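Local structure of superoxide dismutase [Cu-Zn] (7B4O) at residues Asp18-Thr26 and Val36-Ser44; Gly56-Gly67 and Ala142-Gly150. The protein probably catalyses the dismutation of superoxide to oxygen and hydrogen peroxide, as copper-zinc superoxide dismutases do, and is found here with zinc in its metal sites. All blocks are in the same frame, centred on the assembly; numbering follows the deposited sequence.

Contact 1 of 2, residues Asp18-Thr26 and Val36-Ser44; sequences DYKVTGVIT and VVADLNGLS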
loop_
_atom_site.group_PDB
_atom_site.type_symbol
_atom_site.label_atom_id
_atom_site.label_comp_id
_atom_site.label_asym_id
_atom_site.label_seq_id
_atom_site.Cartn_x
_atom_site.Cartn_y
_atom_site.Cartn_z
ATOM N N ASP A 18 9.716 -13.070 10.238
ATOM C CA ASP A 18 9.798 -13.954 11.432
ATOM C C ASP A 18 8.535 -13.850 12.295
ATOM O O ASP A 18 8.560 -14.323 13.457
ATOM C CB ASP A 18 11.042 -13.616 12.250
ATOM C CG ASP A 18 12.345 -13.753 11.481
ATOM O OD1 ASP A 18 12.376 -14.462 10.456
ATOM O OD2 ASP A 18 13.325 -13.154 11.921
ATOM N N TYR A 19 7.495 -13.154 11.821
ATOM C CA TYR A 19 6.309 -12.811 12.635
ATOM C C TYR A 19 5.026 -13.263 11.930
ATOM O O TYR A 19 5.091 -13.716 10.784
ATOM C CB TYR A 19 6.329 -11.313 12.947
ATOM C CG TYR A 19 7.520 -10.912 13.785
ATOM C CD1 TYR A 19 7.508 -11.076 15.162
ATOM C CD2 TYR A 19 8.685 -10.439 13.201
ATOM C CE1 TYR A 19 8.607 -10.740 15.937
ATOM C CE2 TYR A 19 9.792 -10.099 13.964
ATOM C CZ TYR A 19 9.755 -10.252 15.339
ATOM O OH TYR A 19 10.837 -9.909 16.100
ATOM N N LYS A 20 3.887 -13.113 12.611
ATOM C CA LYS A 20 2.555 -13.558 12.118
ATOM C C LYS A 20 1.529 -12.430 12.269
ATOM O O LYS A 20 0.330 -12.689 12.148
ATOM C CB LYS A 20 2.099 -14.810 12.877
ATOM C CG LYS A 20 2.005 -14.647 14.385
ATOM C CD LYS A 20 1.309 -15.765 15.135
ATOM C CE LYS A 20 1.148 -15.413 16.603
ATOM N NZ LYS A 20 0.310 -16.393 17.331
ATOM N N VAL A 21 1.989 -11.208 12.524
ATOM C CA VAL A 21 1.101 -10.041 12.797
ATOM C C VAL A 21 0.371 -9.646 11.508
ATOM O O VAL A 21 1.025 -9.448 10.490
ATOM C CB VAL A 21 1.910 -8.856 13.362
ATOM C CG1 VAL A 21 1.036 -7.621 13.514
ATOM C CG2 VAL A 21 2.587 -9.203 14.674
ATOM N N THR A 22 -0.954 -9.516 11.590
ATOM C CA THR A 22 -1.832 -9.130 10.468
ATOM C C THR A 22 -2.855 -8.109 10.965
ATOM O O THR A 22 -3.022 -7.964 12.188
ATOM C CB THR A 22 -2.570 -10.338 9.880
ATOM O OG1 THR A 22 -3.429 -10.881 10.891
ATOM C CG2 THR A 22 -1.627 -11.404 9.378
ATOM N N GLY A 23 -3.533 -7.428 10.050
ATOM C CA GLY A 23 -4.674 -6.604 10.448
ATOM C C GLY A 23 -4.948 -5.495 9.473
ATOM O O GLY A 23 -4.298 -5.427 8.402
ATOM N N VAL A 24 -5.898 -4.664 9.854
ATOM C CA VAL A 24 -6.384 -3.549 9.005
ATOM C C VAL A 24 -6.412 -2.287 9.855
ATOM O O VAL A 24 -6.891 -2.327 11.013
ATOM C CB VAL A 24 -7.762 -3.854 8.387
ATOM C CG1 VAL A 24 -8.237 -2.713 7.503
ATOM C CG2 VAL A 24 -7.764 -5.169 7.623
ATOM N N ILE A 25 -5.927 -1.208 9.260
ATOM C CA ILE A 25 -5.963 0.147 9.857
ATOM C C ILE A 25 -6.735 1.046 8.895
ATOM O O ILE A 25 -6.446 1.010 7.699
ATOM C CB ILE A 25 -4.540 0.668 10.119
ATOM C CG1 ILE A 25 -3.734 -0.318 10.965
ATOM C CG2 ILE A 25 -4.597 2.052 10.750
ATOM C CD1 ILE A 25 -2.292 -0.356 10.610
ATOM N N THR A 26 -7.696 1.791 9.414
ATOM C CA THR A 26 -8.433 2.793 8.619
ATOM C C THR A 26 -8.203 4.173 9.220
ATOM O O THR A 26 -8.054 4.307 10.448
ATOM C CB THR A 26 -9.919 2.462 8.503
ATOM O OG1 THR A 26 -10.505 2.600 9.793
ATOM C CG2 THR A 26 -10.144 1.085 7.924
ATOM N N VAL A 36 -8.323 7.310 13.613
ATOM C CA VAL A 36 -7.450 6.130 13.361
ATOM C C VAL A 36 -8.103 4.944 14.054
ATOM O O VAL A 36 -8.370 5.048 15.258
ATOM C CB VAL A 36 -6.025 6.367 13.885
ATOM C CG1 VAL A 36 -5.119 5.178 13.611
ATOM C CG2 VAL A 36 -5.459 7.650 13.294
ATOM N N VAL A 37 -8.394 3.892 13.297
ATOM C CA VAL A 37 -8.956 2.632 13.850
ATOM C C VAL A 37 -8.072 1.484 13.383
ATOM O O VAL A 37 -7.967 1.265 12.168
ATOM C CB VAL A 37 -10.417 2.399 13.432
ATOM C CG1 VAL A 37 -10.927 1.078 14.001
ATOM C CG2 VAL A 37 -11.304 3.543 13.861
ATOM N N ALA A 38 -7.494 0.752 14.325
ATOM C CA ALA A 38 -6.607 -0.388 14.033
ATOM C C ALA A 38 -7.196 -1.632 14.678
ATOM O O ALA A 38 -7.603 -1.582 15.850
ATOM C CB ALA A 38 -5.214 -0.129 14.522
ATOM N N ASP A 39 -7.227 -2.716 13.906
ATOM C CA ASP A 39 -7.654 -4.048 14.384
ATOM C C ASP A 39 -6.615 -5.045 13.897
ATOM O O ASP A 39 -6.621 -5.362 12.691
ATOM C CB ASP A 39 -9.058 -4.377 13.906
ATOM C CG ASP A 39 -10.077 -3.499 14.595
ATOM O OD1 ASP A 39 -10.297 -3.706 15.807
ATOM O OD2 ASP A 39 -10.582 -2.592 13.933
ATOM N N LEU A 40 -5.734 -5.474 14.802
ATOM C CA LEU A 40 -4.600 -6.367 14.465
ATOM C C LEU A 40 -4.718 -7.663 15.261
ATOM O O LEU A 40 -5.401 -7.704 16.301
ATOM C CB LEU A 40 -3.272 -5.681 14.802
ATOM C CG LEU A 40 -3.117 -4.224 14.374
ATOM C CD1 LEU A 40 -1.711 -3.738 14.708
ATOM C CD2 LEU A 40 -3.422 -3.999 12.895
ATOM N N ASN A 41 -4.046 -8.692 14.769
ATOM C CA ASN A 41 -3.956 -10.006 15.442
ATOM C C ASN A 41 -2.524 -10.530 15.336
ATOM O O ASN A 41 -1.739 -10.021 14.520
ATOM C CB ASN A 41 -4.946 -10.993 14.827
ATOM C CG ASN A 41 -6.387 -10.563 15.002
ATOM O OD1 ASN A 41 -6.954 -10.711 16.080
ATOM N ND2 ASN A 41 -6.973 -9.990 13.962
ATOM N N GLY A 42 -2.209 -11.532 16.148
ATOM C CA GLY A 42 -0.922 -12.244 16.081
ATOM C C GLY A 42 0.193 -11.512 16.804
ATOM O O GLY A 42 1.356 -11.905 16.616
ATOM N N LEU A 43 -0.133 -10.504 17.619
ATOM C CA LEU A 43 0.875 -9.725 18.380
ATOM C C LEU A 43 1.175 -10.388 19.723
ATOM O O LEU A 43 0.269 -10.930 20.345
ATOM C CB LEU A 43 0.362 -8.305 18.609
ATOM C CG LEU A 43 0.527 -7.374 17.424
ATOM C CD1 LEU A 43 -0.382 -6.181 17.577
ATOM C CD2 LEU A 43 1.972 -6.935 17.249
ATOM N N SER A 44 2.415 -10.265 20.184
ATOM C CA SER A 44 2.757 -10.615 21.581
ATOM C C SER A 44 1.951 -9.690 22.485
ATOM O O SER A 44 1.773 -8.505 22.185
ATOM C CB SER A 44 4.237 -10.553 21.852
ATOM O OG SER A 44 4.755 -9.258 21.626
HETATM O O HOH W 1 3.980 -12.225 15.599
HETATM O O HOH W 2 -5.980 -10.141 11.319
HETATM O O HOH W 3 -9.812 -1.963 11.331
#
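Val21 and Leu43 meet obliquely at the open end of the hairpin of strands 22-30 and 33-41, methyl CG2 of Val21 tight against CD2 of Leu43 at 3.5 Å. A chi1 of 174°, CG1 anti to N, turns both valine methyls to that CD2. Cutting Val21 back to an alanine would probably leave CD2 of Leu43 with a gap on that side. Farther along, CG1 of Ile25 rests 3.9 Å from CB of Ala38 and leans toward CD2 of Leu40. That CD2 lies over CA of Gly23, where any side chain would collide with it. On the other face Thr26 and Val37 point the same way side by side, OG1 of Thr26 3.6 Å from CB of Val37. This face is mixed: Val24 and Val37 lie among polar groups, one water links Thr22 OG1 to Asn41 ND2, another Val24 O to Asp39 OD2. Six backbone bonds, two at each of three pairs, join the antiparallel strands. OD1 of Asp39 bonds His102, which with Glu104 holds a zinc separate from the active-site pair. Inward, Ile25 and Leu40 reach Ile13 of strand 8-15, Ala38 packs on Phe50 and Ile93 across the barrel, and Val21 meets strand 143-151.

Contact 2 of 2, residues Gly56-Gly67 and Ala142-Gly150; sequences GDCSASDGTSAG and ARVACGVIG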
loop_
_atom_site.group_PDB
_atom_site.type_symbol
_atom_site.label_atom_id
_atom_site.label_comp_id
_atom_site.label_asym_id
_atom_site.label_seq_id
_atom_site.Cartn_x
_atom_site.Cartn_y
_atom_site.Cartn_z
ATOM N N GLY A 56 6.557 3.811 1.458
ATOM C CA GLY A 56 5.551 2.757 1.265
ATOM C C GLY A 56 6.169 1.565 0.561
ATOM O O GLY A 56 5.706 1.191 -0.535
ATOM N N ASP A 57 7.199 0.990 1.165
ATOM C CA ASP A 57 8.022 -0.082 0.561
ATOM C C ASP A 57 8.150 -1.189 1.604
ATOM O O ASP A 57 8.983 -1.059 2.525
ATOM C CB ASP A 57 9.374 0.440 0.076
ATOM C CG ASP A 57 10.221 -0.623 -0.597
ATOM O OD1 ASP A 57 9.871 -1.816 -0.462
ATOM O OD2 ASP A 57 11.238 -0.257 -1.210
ATOM N N CYS A 58 7.319 -2.223 1.481
ATOM C CA CYS A 58 7.295 -3.369 2.419
ATOM C C CYS A 58 8.026 -4.569 1.808
ATOM O O CYS A 58 7.782 -5.700 2.263
ATOM C CB CYS A 58 5.863 -3.717 2.804
ATOM S SG CYS A 58 5.020 -2.421 3.751
ATOM N N SER A 59 8.938 -4.339 0.860
ATOM C CA SER A 59 9.628 -5.429 0.124
ATOM C C SER A 59 10.690 -6.127 0.991
ATOM O O SER A 59 10.972 -7.289 0.727
ATOM C CB SER A 59 10.193 -4.936 -1.177
ATOM O OG SER A 59 11.196 -3.973 -0.962
ATOM N N ALA A 60 11.298 -5.455 1.968
ATOM C CA ALA A 60 12.406 -6.055 2.754
ATOM C C ALA A 60 11.884 -7.134 3.707
ATOM O O ALA A 60 10.800 -6.953 4.288
ATOM C CB ALA A 60 13.153 -5.005 3.527
ATOM N N SER A 61 12.687 -8.189 3.904
ATOM C CA SER A 61 12.400 -9.312 4.830
ATOM C C SER A 61 12.087 -8.810 6.250
ATOM O O SER A 61 11.316 -9.456 6.977
ATOM C CB SER A 61 13.558 -10.292 4.839
ATOM O OG SER A 61 14.765 -9.687 5.302
ATOM N N ASP A 62 12.708 -7.698 6.649
ATOM C CA ASP A 62 12.684 -7.192 8.048
ATOM C C ASP A 62 11.994 -5.827 8.123
ATOM O O ASP A 62 12.133 -5.165 9.171
ATOM C CB ASP A 62 14.109 -7.132 8.603
ATOM C CG ASP A 62 15.045 -6.241 7.806
ATOM O OD1 ASP A 62 14.564 -5.565 6.858
ATOM O OD2 ASP A 62 16.253 -6.225 8.133
ATOM N N GLY A 63 11.353 -5.379 7.047
ATOM C CA GLY A 63 10.610 -4.100 7.008
ATOM C C GLY A 63 11.510 -2.873 6.961
ATOM O O GLY A 63 10.982 -1.763 7.022
ATOM N N THR A 64 12.820 -3.030 6.802
ATOM C CA THR A 64 13.758 -1.878 6.823
ATOM C C THR A 64 13.561 -1.005 5.576
ATOM O O THR A 64 13.922 0.173 5.626
ATOM C CB THR A 64 15.209 -2.326 7.007
ATOM O OG1 THR A 64 15.547 -3.263 5.986
ATOM C CG2 THR A 64 15.432 -2.905 8.385
ATOM N N SER A 65 13.003 -1.552 4.497
ATOM C CA SER A 65 12.684 -0.811 3.251
ATOM C C SER A 65 11.709 0.346 3.526
ATOM O O SER A 65 11.622 1.250 2.680
ATOM C CB SER A 65 12.150 -1.757 2.223
ATOM O OG SER A 65 11.096 -2.566 2.753
ATOM N N ALA A 66 10.966 0.313 4.629
ATOM C CA ALA A 66 9.974 1.357 4.965
ATOM C C ALA A 66 10.700 2.636 5.406
ATOM O O ALA A 66 10.041 3.698 5.503
ATOM C CB ALA A 66 9.007 0.870 6.008
ATOM N N GLY A 67 12.005 2.575 5.659
ATOM C CA GLY A 67 12.796 3.744 6.079
ATOM C C GLY A 67 12.434 4.198 7.482
ATOM O O GLY A 67 11.937 3.390 8.273
ATOM N N ALA A 142 12.480 -4.083 16.743
ATOM C CA ALA A 142 12.322 -4.689 15.406
ATOM C C ALA A 142 10.938 -4.369 14.829
ATOM O O ALA A 142 9.995 -3.997 15.579
ATOM C CB ALA A 142 12.553 -6.171 15.486
ATOM N N ARG A 143 10.830 -4.528 13.518
ATOM C CA ARG A 143 9.579 -4.294 12.765
ATOM C C ARG A 143 8.898 -5.647 12.580
ATOM O O ARG A 143 9.529 -6.542 11.982
ATOM C CB ARG A 143 9.927 -3.633 11.437
ATOM C CG ARG A 143 10.734 -2.362 11.611
ATOM C CD ARG A 143 11.211 -1.738 10.313
ATOM N NE ARG A 143 12.003 -0.564 10.660
ATOM C CZ ARG A 143 12.188 0.494 9.888
ATOM N NH1 ARG A 143 11.672 0.563 8.676
ATOM N NH2 ARG A 143 12.918 1.495 10.348
ATOM N N VAL A 144 7.688 -5.790 13.102
ATOM C CA VAL A 144 6.969 -7.092 13.077
ATOM C C VAL A 144 5.953 -7.107 11.947
ATOM O O VAL A 144 5.481 -8.199 11.590
ATOM C CB VAL A 144 6.320 -7.430 14.434
ATOM C CG1 VAL A 144 7.362 -7.471 15.533
ATOM C CG2 VAL A 144 5.173 -6.530 14.819
ATOM N N ALA A 145 5.576 -5.950 11.407
ATOM C CA ALA A 145 4.563 -5.896 10.332
ATOM C C ALA A 145 4.699 -4.598 9.554
ATOM O O ALA A 145 5.194 -3.606 10.120
ATOM C CB ALA A 145 3.179 -6.074 10.889
ATOM N N CYS A 146 4.299 -4.620 8.295
ATOM C CA CYS A 146 4.447 -3.487 7.358
ATOM C C CYS A 146 3.210 -3.477 6.467
ATOM O O CYS A 146 2.764 -4.555 6.013
ATOM C CB CYS A 146 5.720 -3.623 6.528
ATOM S SG CYS A 146 6.123 -2.198 5.488
ATOM N N GLY A 147 2.691 -2.294 6.168
ATOM C CA GLY A 147 1.697 -2.159 5.101
ATOM C C GLY A 147 1.753 -0.783 4.493
ATOM O O GLY A 147 2.345 0.099 5.111
ATOM N N VAL A 148 1.164 -0.622 3.329
ATOM C CA VAL A 148 1.138 0.669 2.604
ATOM C C VAL A 148 -0.252 1.280 2.734
ATOM O O VAL A 148 -1.255 0.584 2.608
ATOM C CB VAL A 148 1.589 0.503 1.145
ATOM C CG1 VAL A 148 1.507 1.824 0.381
ATOM C CG2 VAL A 148 2.994 -0.073 1.082
ATOM N N ILE A 149 -0.291 2.574 2.999
ATOM C CA ILE A 149 -1.550 3.334 3.203
ATOM C C ILE A 149 -2.108 3.748 1.842
ATOM O O ILE A 149 -1.431 4.485 1.094
ATOM C CB ILE A 149 -1.293 4.541 4.115
ATOM C CG1 ILE A 149 -0.697 4.108 5.450
ATOM C CG2 ILE A 149 -2.571 5.353 4.298
ATOM C CD1 ILE A 149 -0.130 5.257 6.277
ATOM N N GLY A 150 -3.313 3.273 1.537
ATOM C CA GLY A 150 -3.964 3.530 0.251
ATOM C C GLY A 150 -5.204 4.389 0.376
ATOM O O GLY A 150 -5.736 4.562 1.490
HETATM O O HOH W 4 13.025 -5.363 11.741
#
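Cys58 and Cys146 are joined by a disulfide, SG to SG 2.1 Å with a chi3 of -75°, tying the loop after strand 46-53 to strand 143-151. Cys146 holds SG anti to its own N (chi1 -173°), which carries the sulfur out to the loop. Beside it, CG2 of Val148 sits 3.4 Å from O of Gly56, where the bare glycine lets the loop come close. At the other end Arg143, its chain extended from CG to NE, lays the edge of its guanidinium against two loop carbonyls. NH1 reaches O of Gly63 at 2.9 Å, while NH1 and NH2 clasp O of Gly67, the NH1 bond lying on a lone pair. This disulfide and arginine are familiar features of the Cu,Zn superoxide dismutase family, built on a Greek-key beta-barrel; in relatives the arginine guides superoxide to the copper, consistent with its place near a bound zinc. Gly63 O also takes Ala66 N from the opposite face of its plane. Gly63 and Gly67 both take positive phi, which residues with a CB tolerate poorly. Farther out, Asx turns at Asp57 and Asp62 shape the loop, Gly67 O receives ND1 of His53, a zinc ligand, and Val148 packs on Val148 of the second subunit.

Overall arrangement
Contact 1 is a neighbouring-strand pairing within the barrel, whereas contact 2 fastens a long loop to the outside of one of its strands. Both are partly buried. Contact 1 sends aliphatic side chains inward and keeps polar groups and waters outward, while contact 2, where the loop segment has no strand to pair with, relies on a covalent bond and a charged group holding carbonyls. They touch directly, for Val21 and Leu43 of contact 1 pack on Val144, and Val21 also on Ala145, at the bulge of strand 143-151. That strand thus turns Val144 and Ala145 to the hairpin and Arg143 and Cys146 to the loop. Contact 2 also packs against the second subunit.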